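Local structure of sucrose 6(F)-phosphate phosphorylase (Thermoanaerobacterium thermosaccharolyticum DSM 571, 6S9V) at residues 56-61 and 93-98; 248-253 and 269-274. The protein is a phosphorylase built on the alpha-amylase type of catalytic TIM barrel. One frame throughout, in Å; residues are numbered along the deposited sequence.

How the interactions relate
Both interactions are buried and belong to the same closed eight-stranded parallel barrel. Interaction 1 lays the loop that follows strand 51-54 against the C-terminal end of strand 92-97, whereas interaction 2 pairs strands 248-251 and 269-271, the fifth and sixth of the barrel, and carries on into the loops beyond them. Their chemistry differs accordingly: residues 56-61 meet 93-98 through prolines, an aromatic edge and a methionine methyl, with no hydrogen bond between them, while 248-253 and 269-274 share one backbone hydrogen bond, two waters and a CH-pi contact. The centres lie about 17 Å apart, yet the two touch inside the barrel, where Leu94 CD1 packs 3.8 Å from Leu250 CD2.

Interaction 1: 56-61 and 93-98; sequences PPFPSS and ILLDLM
Pro56 rests on the side chain of Asp96, its ring carbon CD lying 3.4 Å from carboxylate oxygen OD1 of Asp96, where the loop after the second TIM-barrel strand packs on the C-terminal end of the third. The next ring atom, Pro56 CG, also meets the methyl CE of Met98 at 4.1 Å. Bends at chi2 and chi3 (54° and 71°) fold the methionine chain back to the proline. Phe58 comes in edge first, with Phe58 CE2 3.7 Å from Asp96 O, near the ring plane; the Met98 methyl sits at the same rim. One residue back along the strand, Leu95 adds both of its branches, Leu95 CD1 standing 4.2 Å from Phe58 CZ and Leu95 CD2 4.3 Å from Pro57 CD.

In the second shell, Trp81 of helix 81-88 touches both Phe58 and Leu95, and the Tyr71 hydroxyl bonds to Met98 N. OD1 of Asp96 bonds to His53 NE2 and OD2 forms a salt bridge with Arg209, which together fix the rotation of the carboxylate. The side chain of Asp96 lies about 5 Å from a bound sulfate and that of Met98 about 5 Å from BTB, consistent with a pocket at this end of the barrel. Asp96 O, by contrast, is buried without a hydrogen-bond partner in the model, and the polarised C-H edge of Phe58 offers it at most a weak electrostatic complement.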
ATOM      1  N   PRO A  56      -3.203   7.209  -6.754  1.00 18.43           N
ATOM      2  CA  PRO A  56      -2.741   8.461  -7.419  1.00 17.72           C
ATOM      3  C   PRO A  56      -3.783   9.058  -8.345  1.00 18.66           C
ATOM      4  O   PRO A  56      -4.145   8.455  -9.368  1.00 18.20           O
ATOM      5  CB  PRO A  56      -1.499   7.996  -8.193  1.00 17.64           C
ATOM      6  CG  PRO A  56      -0.950   6.885  -7.356  1.00 19.48           C
ATOM      7  CD  PRO A  56      -2.153   6.171  -6.761  1.00 19.32           C
ATOM      8  N   PRO A  57      -4.293  10.250  -8.013  1.00 18.55           N
ATOM      9  CA  PRO A  57      -5.300  10.922  -8.850  1.00 16.77           C
ATOM     10  C   PRO A  57      -4.755  12.029  -9.747  1.00 17.20           C
ATOM     11  O   PRO A  57      -5.558  12.807 -10.270  1.00 18.55           O
ATOM     12  CB  PRO A  57      -6.236  11.519  -7.791  1.00 18.80           C
ATOM     13  CG  PRO A  57      -5.268  11.957  -6.705  1.00 20.44           C
ATOM     14  CD  PRO A  57      -4.172  10.898  -6.691  1.00 19.87           C
ATOM     15  N   PHE A  58      -3.441  12.130  -9.918  1.00 17.75           N
ATOM     16  CA  PHE A  58      -2.849  13.175 -10.742  1.00 16.92           C
ATOM     17  C   PHE A  58      -2.788  12.727 -12.195  1.00 17.40           C
ATOM     18  O   PHE A  58      -2.815  11.526 -12.484  1.00 17.95           O
ATOM     19  CB  PHE A  58      -1.463  13.517 -10.199  1.00 16.80           C
ATOM     20  CG  PHE A  58      -1.409  13.477  -8.702  1.00 19.39           C
ATOM     21  CD1 PHE A  58      -2.018  14.464  -7.953  1.00 20.01           C
ATOM     22  CD2 PHE A  58      -0.804  12.423  -8.042  1.00 21.00           C
ATOM     23  CE1 PHE A  58      -1.999  14.413  -6.578  1.00 17.89           C
ATOM     24  CE2 PHE A  58      -0.776  12.373  -6.664  1.00 20.03           C
ATOM     25  CZ  PHE A  58      -1.391  13.359  -5.936  1.00 17.28           C
ATOM     26  N   PRO A  59      -2.729  13.666 -13.139  1.00 18.80           N
ATOM     27  CA  PRO A  59      -2.532  13.278 -14.544  1.00 19.00           C
ATOM     28  C   PRO A  59      -1.315  12.381 -14.658  1.00 19.31           C
ATOM     29  O   PRO A  59      -0.258  12.675 -14.099  1.00 20.01           O
ATOM     30  CB  PRO A  59      -2.327  14.611 -15.271  1.00 20.65           C
ATOM     31  CG  PRO A  59      -2.851  15.653 -14.349  1.00 23.63           C
ATOM     32  CD  PRO A  59      -2.655  15.129 -12.957  1.00 21.70           C
ATOM     33  N   SER A  60      -1.472  11.269 -15.372  1.00 18.18           N
ATOM     34  CA  SER A  60      -0.455  10.229 -15.395  1.00 17.96           C
ATOM     35  C   SER A  60      -0.391   9.606 -16.779  1.00 18.78           C
ATOM     36  O   SER A  60      -1.409   9.472 -17.464  1.00 20.25           O
ATOM     37  CB  SER A  60      -0.752   9.164 -14.336  1.00 19.26           C
ATOM     38  OG  SER A  60       0.114   8.050 -14.425  1.00 21.52           O
ATOM     39  N   SER A  61       0.811   9.196 -17.176  1.00 18.57           N
ATOM     40  CA  SER A  61       1.005   8.632 -18.508  1.00 20.21           C
ATOM     41  C   SER A  61       1.145   7.109 -18.519  1.00 20.68           C
ATOM     42  O   SER A  61       1.510   6.539 -19.558  1.00 21.19           O
ATOM     43  CB  SER A  61       2.229   9.262 -19.172  1.00 21.06           C
ATOM     44  OG  SER A  61       3.430   8.843 -18.560  1.00 19.66           O
ATOM     45  N   ILE A  93      -7.169  12.254   4.651  1.00 18.75           N
ATOM     46  CA  ILE A  93      -6.782  11.919   3.283  1.00 20.10           C
ATOM     47  C   ILE A  93      -5.329  11.463   3.258  1.00 19.08           C
ATOM     48  O   ILE A  93      -4.443  12.126   3.802  1.00 19.01           O
ATOM     49  CB  ILE A  93      -6.997  13.112   2.336  1.00 21.95           C
ATOM     50  CG1 ILE A  93      -8.453  13.576   2.381  1.00 22.02           C
ATOM     51  CG2 ILE A  93      -6.610  12.729   0.921  1.00 22.33           C
ATOM     52  CD1 ILE A  93      -9.465  12.507   2.061  1.00 22.63           C
ATOM     53  N   LEU A  94      -5.092  10.318   2.627  1.00 17.26           N
ATOM     54  CA  LEU A  94      -3.760   9.788   2.378  1.00 18.36           C
ATOM     55  C   LEU A  94      -3.531   9.787   0.872  1.00 18.94           C
ATOM     56  O   LEU A  94      -4.324   9.205   0.127  1.00 18.36           O
ATOM     57  CB  LEU A  94      -3.663   8.380   2.959  1.00 21.81           C
ATOM     58  CG  LEU A  94      -2.314   7.750   3.243  1.00 31.54           C
ATOM     59  CD1 LEU A  94      -2.523   6.537   4.159  1.00 34.11           C
ATOM     60  CD2 LEU A  94      -1.643   7.360   1.959  1.00 35.86           C
ATOM     61  N   LEU A  95      -2.460  10.443   0.426  1.00 17.10           N
ATOM     62  CA  LEU A  95      -2.094  10.468  -0.983  1.00 16.93           C
ATOM     63  C   LEU A  95      -0.675   9.955  -1.183  1.00 18.26           C
ATOM     64  O   LEU A  95       0.137   9.948  -0.257  1.00 20.15           O
ATOM     65  CB  LEU A  95      -2.189  11.881  -1.565  1.00 18.38           C
ATOM     66  CG  LEU A  95      -3.559  12.537  -1.677  1.00 20.00           C
ATOM     67  CD1 LEU A  95      -3.404  13.911  -2.340  1.00 19.61           C
ATOM     68  CD2 LEU A  95      -4.529  11.662  -2.467  1.00 21.33           C
ATOM     69  N   ASP A  96      -0.385   9.556  -2.421  1.00 17.58           N
ATOM     70  CA  ASP A  96       0.927   9.053  -2.802  1.00 17.25           C
ATOM     71  C   ASP A  96       1.845  10.167  -3.279  1.00 18.13           C
ATOM     72  O   ASP A  96       1.437  11.037  -4.058  1.00 19.79           O
ATOM     73  CB  ASP A  96       0.818   8.041  -3.949  1.00 19.28           C
ATOM     74  CG  ASP A  96       0.140   6.767  -3.545  1.00 23.06           C
ATOM     75  OD1 ASP A  96      -1.108   6.712  -3.541  1.00 23.73           O
ATOM     76  OD2 ASP A  96       0.874   5.810  -3.254  1.00 25.51           O
ATOM     77  N   LEU A  97       3.107  10.088  -2.866  1.00 19.32           N
ATOM     78  CA  LEU A  97       4.196  10.858  -3.451  1.00 20.04           C
ATOM     79  C   LEU A  97       5.138   9.869  -4.126  1.00 19.78           C
ATOM     80  O   LEU A  97       5.668   8.964  -3.472  1.00 19.15           O
ATOM     81  CB  LEU A  97       4.930  11.675  -2.386  1.00 21.33           C
ATOM     82  CG  LEU A  97       6.144  12.468  -2.864  1.00 23.98           C
ATOM     83  CD1 LEU A  97       5.724  13.442  -3.970  1.00 24.96           C
ATOM     84  CD2 LEU A  97       6.789  13.203  -1.702  1.00 24.78           C
ATOM     85  N   MET A  98       5.309  10.009  -5.437  1.00 20.26           N
ATOM     86  CA  MET A  98       6.187   9.109  -6.186  1.00 19.86           C
ATOM     87  C   MET A  98       7.611   9.645  -6.070  1.00 20.27           C
ATOM     88  O   MET A  98       8.161  10.288  -6.972  1.00 20.13           O
ATOM     89  CB  MET A  98       5.722   8.982  -7.629  1.00 19.63           C
ATOM     90  CG  MET A  98       4.676   7.860  -7.841  1.00 20.59           C
ATOM     91  SD  MET A  98       3.183   7.909  -6.794  1.00 20.01           S
ATOM     92  CE  MET A  98       2.314   9.326  -7.481  1.00 20.04           C
TER

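Interaction 2: 248-253 and 269-274; sequences ELLLEV and LIYDFI
Leu250 and Tyr271 pack against each other where strands 248-251 and 269-271 run side by side as the outer elements of a beta-alpha-beta unit of the TIM barrel, with helix 257-265 as the crossover. The short strand axes come within 4.8 Å and diverge by 34°. From CB, the bond to CG of Leu250 points anti to the backbone N (chi1 173°), which sets CG over one face of the Tyr271 ring in a CH-pi contact, 4.0 Å from the centroid and 28° off the ring normal. Of its two methyls, CD1 lies over the same ring and also reaches the backbone of Ile270, 3.6 Å from its carbonyl carbon C, while Leu250 CD2 packs on the phenol end, 3.2 Å from Tyr271 OH and 3.3 Å from Tyr271 CZ. The ring's edge is turned to Glu252, whose CA lies near its plane.

Glu252 CG in turn meets the edge of Phe273, and the carboxylate OE1 bonds to Ala212 N. The Glu252 side chain lies about 4 Å from a bound BTB molecule, and that of Tyr271 about 4 Å from a sulfate, consistent with a pocket at this end of the barrel, though both molecules probably come from the crystallisation liquor. Past the strand, Asp272 OD1 accepts from Ile274 N, a capping bond before helix 275-285.

The strands themselves are joined by one direct hydrogen bond, nearly straight, from Leu251 N to Leu269 O. Two waters add bridges: one links Leu249 O and Leu269 N, and another donates to Leu251 O while accepting from both Val253 N and Tyr271 N.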
ATOM      1  N   GLU A 248       2.400  13.366   8.022  1.00 22.67           N
ATOM      2  CA  GLU A 248       3.108  12.165   8.451  1.00 23.93           C
ATOM      3  C   GLU A 248       3.395  11.299   7.225  1.00 22.56           C
ATOM      4  O   GLU A 248       2.583  11.250   6.298  1.00 21.72           O
ATOM      5  CB  GLU A 248       2.285  11.360   9.456  1.00 27.57           C
ATOM      6  CG  GLU A 248       1.968  12.074  10.769  1.00 35.29           C
ATOM      7  CD  GLU A 248       3.016  11.846  11.853  1.00 42.22           C
ATOM      8  OE1 GLU A 248       4.021  11.144  11.595  1.00 42.03           O
ATOM      9  OE2 GLU A 248       2.822  12.375  12.971  1.00 46.36           O
ATOM     10  N   LEU A 249       4.550  10.635   7.215  1.00 21.53           N
ATOM     11  CA  LEU A 249       4.958   9.796   6.093  1.00 20.58           C
ATOM     12  C   LEU A 249       4.667   8.331   6.394  1.00 20.32           C
ATOM     13  O   LEU A 249       4.906   7.853   7.505  1.00 21.50           O
ATOM     14  CB  LEU A 249       6.449   9.960   5.781  1.00 22.89           C
ATOM     15  CG  LEU A 249       6.913  11.361   5.365  1.00 26.99           C
ATOM     16  CD1 LEU A 249       8.396  11.357   5.019  1.00 30.42           C
ATOM     17  CD2 LEU A 249       6.103  11.908   4.206  1.00 27.48           C
ATOM     18  N   LEU A 250       4.145   7.625   5.390  1.00 20.12           N
ATOM     19  CA  LEU A 250       3.919   6.182   5.438  1.00 18.43           C
ATOM     20  C   LEU A 250       4.798   5.563   4.358  1.00 19.51           C
ATOM     21  O   LEU A 250       4.601   5.825   3.166  1.00 19.84           O
ATOM     22  CB  LEU A 250       2.441   5.858   5.213  1.00 17.04           C
ATOM     23  CG  LEU A 250       2.007   4.405   5.066  1.00 19.10           C
ATOM     24  CD1 LEU A 250       2.513   3.524   6.191  1.00 21.30           C
ATOM     25  CD2 LEU A 250       0.481   4.365   4.979  1.00 19.86           C
ATOM     26  N   LEU A 251       5.801   4.795   4.770  1.00 20.66           N
ATOM     27  CA  LEU A 251       6.764   4.223   3.838  1.00 21.05           C
ATOM     28  C   LEU A 251       6.272   2.881   3.321  1.00 20.69           C
ATOM     29  O   LEU A 251       5.850   2.027   4.102  1.00 20.98           O
ATOM     30  CB  LEU A 251       8.133   4.052   4.493  1.00 21.28           C
ATOM     31  CG  LEU A 251       8.882   5.326   4.878  1.00 27.02           C
ATOM     32  CD1 LEU A 251       8.090   6.260   5.759  1.00 33.11           C
ATOM     33  CD2 LEU A 251      10.208   4.929   5.548  1.00 28.96           C
ATOM     34  N   GLU A 252       6.340   2.699   2.004  1.00 19.24           N
ATOM     35  CA  GLU A 252       6.015   1.427   1.367  1.00 19.07           C
ATOM     36  C   GLU A 252       7.311   0.724   0.995  1.00 18.96           C
ATOM     37  O   GLU A 252       7.997   1.141   0.060  1.00 19.76           O
ATOM     38  CB  GLU A 252       5.158   1.629   0.124  1.00 21.49           C
ATOM     39  CG  GLU A 252       4.911   0.330  -0.650  1.00 24.40           C
ATOM     40  CD  GLU A 252       5.645   0.271  -1.987  1.00 28.98           C
ATOM     41  OE1 GLU A 252       5.685   1.285  -2.704  1.00 28.16           O
ATOM     42  OE2 GLU A 252       6.209  -0.798  -2.310  1.00 32.80           O
ATOM     43  N   VAL A 253       7.634  -0.346   1.716  1.00 19.64           N
ATOM     44  CA  VAL A 253       8.866  -1.095   1.505  1.00 20.45           C
ATOM     45  C   VAL A 253       8.503  -2.575   1.543  1.00 20.11           C
ATOM     46  O   VAL A 253       8.073  -3.083   2.585  1.00 21.02           O
ATOM     47  CB  VAL A 253       9.936  -0.777   2.563  1.00 21.90           C
ATOM     48  CG1 VAL A 253      11.201  -1.625   2.368  1.00 22.19           C
ATOM     49  CG2 VAL A 253      10.289   0.702   2.526  1.00 22.64           C
ATOM     50  N   LEU A 269       6.573   5.186  10.085  1.00 20.28           N
ATOM     51  CA  LEU A 269       5.380   4.384   9.837  1.00 20.87           C
ATOM     52  C   LEU A 269       5.589   3.460   8.641  1.00 19.48           C
ATOM     53  O   LEU A 269       6.148   3.861   7.619  1.00 18.86           O
ATOM     54  CB  LEU A 269       4.168   5.284   9.585  1.00 23.40           C
ATOM     55  CG  LEU A 269       3.721   6.160  10.760  1.00 25.12           C
ATOM     56  CD1 LEU A 269       2.767   7.251  10.312  1.00 24.04           C
ATOM     57  CD2 LEU A 269       3.051   5.282  11.804  1.00 27.07           C
ATOM     58  N   ILE A 270       5.128   2.218   8.782  1.00 19.29           N
ATOM     59  CA  ILE A 270       5.263   1.202   7.747  1.00 18.70           C
ATOM     60  C   ILE A 270       3.925   0.510   7.524  1.00 18.01           C
ATOM     61  O   ILE A 270       2.989   0.620   8.316  1.00 17.70           O
ATOM     62  CB  ILE A 270       6.336   0.144   8.090  1.00 19.57           C
ATOM     63  CG1 ILE A 270       5.953  -0.607   9.371  1.00 18.88           C
ATOM     64  CG2 ILE A 270       7.710   0.801   8.228  1.00 22.19           C
ATOM     65  CD1 ILE A 270       6.801  -1.836   9.646  1.00 19.35           C
ATOM     66  N   TYR A 271       3.873  -0.252   6.431  1.00 17.82           N
ATOM     67  CA  TYR A 271       2.760  -1.141   6.157  1.00 18.42           C
ATOM     68  C   TYR A 271       3.040  -2.521   6.735  1.00 18.89           C
ATOM     69  O   TYR A 271       4.166  -3.022   6.665  1.00 19.82           O
ATOM     70  CB  TYR A 271       2.526  -1.293   4.659  1.00 18.85           C
ATOM     71  CG  TYR A 271       1.839  -0.133   3.995  1.00 19.58           C
ATOM     72  CD1 TYR A 271       0.470   0.058   4.141  1.00 19.37           C
ATOM     73  CD2 TYR A 271       2.548   0.750   3.196  1.00 20.99           C
ATOM     74  CE1 TYR A 271      -0.170   1.110   3.519  1.00 22.23           C
ATOM     75  CE2 TYR A 271       1.920   1.806   2.574  1.00 22.79           C
ATOM     76  CZ  TYR A 271       0.558   1.979   2.735  1.00 24.23           C
ATOM     77  OH  TYR A 271      -0.076   3.028   2.121  1.00 25.47           O
ATOM     78  N   ASP A 272       2.001  -3.157   7.250  1.00 17.47           N
ATOM     79  CA  ASP A 272       2.116  -4.536   7.710  1.00 17.74           C
ATOM     80  C   ASP A 272       1.957  -5.444   6.493  1.00 17.86           C
ATOM     81  O   ASP A 272       0.850  -5.806   6.106  1.00 18.43           O
ATOM     82  CB  ASP A 272       1.076  -4.838   8.780  1.00 19.64           C
ATOM     83  CG  ASP A 272       1.328  -6.169   9.469  1.00 20.01           C
ATOM     84  OD1 ASP A 272       1.950  -7.047   8.839  1.00 20.71           O
ATOM     85  OD2 ASP A 272       0.926  -6.330  10.643  1.00 19.99           O
ATOM     86  N   PHE A 273       3.080  -5.798   5.869  1.00 19.04           N
ATOM     87  CA  PHE A 273       3.066  -6.665   4.693  1.00 18.42           C
ATOM     88  C   PHE A 273       3.213  -8.143   5.036  1.00 19.00           C
ATOM     89  O   PHE A 273       3.282  -8.978   4.121  1.00 21.39           O
ATOM     90  CB  PHE A 273       4.165  -6.239   3.719  1.00 16.74           C
ATOM     91  CG  PHE A 273       3.846  -4.965   2.943  1.00 17.53           C
ATOM     92  CD1 PHE A 273       2.577  -4.742   2.403  1.00 18.63           C
ATOM     93  CD2 PHE A 273       4.819  -3.996   2.766  1.00 18.11           C
ATOM     94  CE1 PHE A 273       2.298  -3.584   1.688  1.00 18.97           C
ATOM     95  CE2 PHE A 273       4.547  -2.833   2.055  1.00 18.89           C
ATOM     96  CZ  PHE A 273       3.290  -2.623   1.517  1.00 19.57           C
ATOM     97  N   ILE A 274       3.249  -8.488   6.317  1.00 16.72           N
ATOM     98  CA  ILE A 274       3.336  -9.880   6.758  1.00 18.46           C
ATOM     99  C   ILE A 274       1.950 -10.418   7.104  1.00 18.93           C
ATOM    100  O   ILE A 274       1.666 -11.606   6.879  1.00 18.36           O
ATOM    101  CB  ILE A 274       4.293  -9.998   7.952  1.00 19.38           C
ATOM    102  CG1 ILE A 274       5.731  -9.731   7.503  1.00 18.59           C
ATOM    103  CG2 ILE A 274       4.209 -11.372   8.599  1.00 20.93           C
ATOM    104  CD1 ILE A 274       6.676  -9.401   8.636  1.00 18.11           C
TER
HETATM  105  O   HOH W   1       6.865   7.967   9.410  1.00 25.12           O
HETATM  106  O   HOH W   2       6.332  -0.666   4.448  1.00 15.60           O